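PDB 3CYM: uncharacterized protein BAD_0989 from Bifidobacterium adolescentis ATCC 15703, which is uncharacterized but probably acts as a ribonuclease D-like 3'-5' exonuclease that binds nucleic acid. Local coordinates for residues 354-357 and 362-365. Residues are numbered along the deposited sequence; the frame is centred on the assembly and turned at random.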
ATOM      1  N   VAL A 354      22.288   1.297  16.123  1.00 30.23           N
ATOM      2  CA  VAL A 354      22.685   2.713  16.204  1.00 35.80           C
ATOM      3  C   VAL A 354      22.513   3.260  17.626  1.00 39.00           C
ATOM      4  O   VAL A 354      23.424   3.902  18.158  1.00 42.04           O
ATOM      5  CB  VAL A 354      21.881   3.593  15.212  1.00 33.87           C
ATOM      6  CG1 VAL A 354      22.352   5.057  15.256  1.00 31.49           C
ATOM      7  CG2 VAL A 354      21.995   3.039  13.802  1.00 35.96           C
ATOM      8  N   TRP A 355      21.347   2.992  18.225  1.00 37.82           N
ATOM      9  CA  TRP A 355      21.068   3.343  19.617  1.00 33.84           C
ATOM     10  C   TRP A 355      22.117   2.753  20.558  1.00 35.59           C
ATOM     11  O   TRP A 355      22.668   3.468  21.379  1.00 33.63           O
ATOM     12  CB  TRP A 355      19.690   2.836  20.051  1.00 31.12           C
ATOM     13  CG  TRP A 355      18.507   3.604  19.546  1.00 32.07           C
ATOM     14  CD1 TRP A 355      18.012   3.607  18.273  1.00 32.19           C
ATOM     15  CD2 TRP A 355      17.637   4.445  20.316  1.00 33.11           C
ATOM     16  NE1 TRP A 355      16.902   4.414  18.198  1.00 30.98           N
ATOM     17  CE2 TRP A 355      16.649   4.940  19.437  1.00 33.42           C
ATOM     18  CE3 TRP A 355      17.605   4.840  21.661  1.00 32.78           C
ATOM     19  CZ2 TRP A 355      15.634   5.806  19.862  1.00 30.29           C
ATOM     20  CZ3 TRP A 355      16.590   5.701  22.083  1.00 29.18           C
ATOM     21  CH2 TRP A 355      15.621   6.170  21.185  1.00 28.26           C
ATOM     22  N   LYS A 356      22.389   1.454  20.415  1.00 34.63           N
ATOM     23  CA  LYS A 356      23.303   0.718  21.294  1.00 33.62           C
ATOM     24  C   LYS A 356      24.750   1.209  21.195  1.00 35.23           C
ATOM     25  O   LYS A 356      25.432   1.367  22.212  1.00 33.83           O
ATOM     26  CB  LYS A 356      23.228  -0.783  20.984  1.00 33.26           C
ATOM     27  CG  LYS A 356      23.874  -1.690  22.025  1.00 37.73           C
ATOM     28  CD  LYS A 356      23.511  -3.150  21.773  1.00 40.62           C
ATOM     29  CE  LYS A 356      23.955  -4.048  22.920  1.00 42.29           C
ATOM     30  NZ  LYS A 356      25.375  -4.454  22.804  1.00 34.35           N
ATOM     31  N   GLU A 357      25.198   1.462  19.967  1.00 37.64           N
ATOM     32  CA  GLU A 357      26.578   1.869  19.711  1.00 40.65           C
ATOM     33  C   GLU A 357      26.850   3.323  20.109  1.00 37.33           C
ATOM     34  O   GLU A 357      27.891   3.621  20.694  1.00 36.40           O
ATOM     35  CB  GLU A 357      26.935   1.640  18.236  1.00 42.49           C
ATOM     36  CG  GLU A 357      28.427   1.701  17.920  1.00 49.23           C
ATOM     37  CD  GLU A 357      28.719   1.642  16.426  1.00 56.28           C
ATOM     38  OE1 GLU A 357      29.546   2.451  15.950  1.00 58.95           O
ATOM     39  OE2 GLU A 357      28.125   0.793  15.725  1.00 57.40           O
ATOM     40  N   ARG A 362      20.355   6.574  26.273  1.00 24.82           N
ATOM     41  CA  ARG A 362      19.028   6.732  25.676  1.00 22.78           C
ATOM     42  C   ARG A 362      18.342   5.375  25.490  1.00 22.83           C
ATOM     43  O   ARG A 362      17.134   5.260  25.708  1.00 24.18           O
ATOM     44  CB  ARG A 362      19.112   7.467  24.331  1.00 25.92           C
ATOM     45  CG  ARG A 362      19.397   8.969  24.441  1.00 22.69           C
ATOM     46  CD  ARG A 362      19.447   9.658  23.076  1.00 18.36           C
ATOM     47  NE  ARG A 362      19.910  11.047  23.181  1.00 24.88           N
ATOM     48  CZ  ARG A 362      20.019  11.890  22.156  1.00 28.22           C
ATOM     49  NH1 ARG A 362      19.701  11.508  20.923  1.00 30.69           N
ATOM     50  NH2 ARG A 362      20.450  13.125  22.359  1.00 27.43           N
ATOM     51  N   LEU A 363      19.121   4.358  25.099  1.00 24.05           N
ATOM     52  CA  LEU A 363      18.607   2.997  24.895  1.00 20.51           C
ATOM     53  C   LEU A 363      18.095   2.324  26.175  1.00 22.47           C
ATOM     54  O   LEU A 363      17.095   1.595  26.133  1.00 25.52           O
ATOM     55  CB  LEU A 363      19.640   2.103  24.191  1.00 23.09           C
ATOM     56  CG  LEU A 363      19.154   0.694  23.792  1.00 21.07           C
ATOM     57  CD1 LEU A 363      18.085   0.717  22.698  1.00 17.35           C
ATOM     58  CD2 LEU A 363      20.309  -0.204  23.392  1.00 23.72           C
ATOM     59  N   GLN A 364      18.780   2.565  27.294  1.00 23.74           N
ATOM     60  CA  GLN A 364      18.342   2.074  28.602  0.50 24.08           C
ATOM     61  C   GLN A 364      16.937   2.550  28.953  1.00 24.76           C
ATOM     62  O   GLN A 364      16.113   1.772  29.453  1.00 24.21           O
ATOM     63  CB  GLN A 364      19.322   2.500  29.696  0.50 24.46           C
ATOM     64  CG  GLN A 364      20.083   1.347  30.312  0.50 24.01           C
ATOM     65  CD  GLN A 364      21.270   0.885  29.489  0.50 26.13           C
ATOM     66  OE1 GLN A 364      21.598  -0.299  29.479  0.50 24.72           O
ATOM     67  NE2 GLN A 364      21.928   1.818  28.807  0.50 22.66           N
ATOM     68  N   VAL A 365      16.673   3.827  28.680  1.00 21.48           N
ATOM     69  CA  VAL A 365      15.352   4.435  28.873  1.00 21.99           C
ATOM     70  C   VAL A 365      14.318   3.826  27.917  1.00 22.88           C
ATOM     71  O   VAL A 365      13.207   3.484  28.337  1.00 25.42           O
ATOM     72  CB  VAL A 365      15.418   5.975  28.696  1.00 22.70           C
ATOM     73  CG1 VAL A 365      14.017   6.614  28.738  1.00 18.60           C
ATOM     74  CG2 VAL A 365      16.317   6.579  29.762  1.00 23.10           C
TER
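W355 and K356 meet R362 and L363 in a largely apolar helix-to-helix contact at a tight corner of the chain, where the short helix 352-358 gives way to helix 360-380. The backbones come close, W355 CA lying 5.8 Å from L363 CA, and the two segments bury 207 Å² between them. W355 drives the benzo edge of its indole, not a face, against the first turn of the next helix. CZ3 lies 3.7 Å from R362 O and 3.8 Å from R362 CB, while CE3 stands 3.8 Å from L363 N; R362 C and L363 N sit close to the ring plane. With CG beside the backbone N and opposite the carbonyl carbon (chi1 -76°), the ring reaches across to that turn. L363 adds its two methyl branches: CD1 packs 3.8 Å from W355 CB, and CD2 rests 3.8 Å from K356 CA, beside the root of a lysine whose amine leads away. R362 touches the indole through its CB and then runs on at about a right angle to it; its extended chain carries the guanidinium, turned 70° from the ring plane, to a salt bridge with D400 and a cation-pi contact with W398. The other end of the indole is tied by NE1 to P349 O; W398 meets the ring with planes at about 60°, and R394 and C397 of helix 390-397 touch the W355 side chain. Cut back to an alanine, W355 would probably leave P349 O without its indole donor and a gap beside R362 CB and W398. The arrangement is a short connection between two consecutive helices, braced by an aromatic edge and a leucine, within the all-helical HRDC-like C-terminal domain, consistent with a ribonuclease D-like protein.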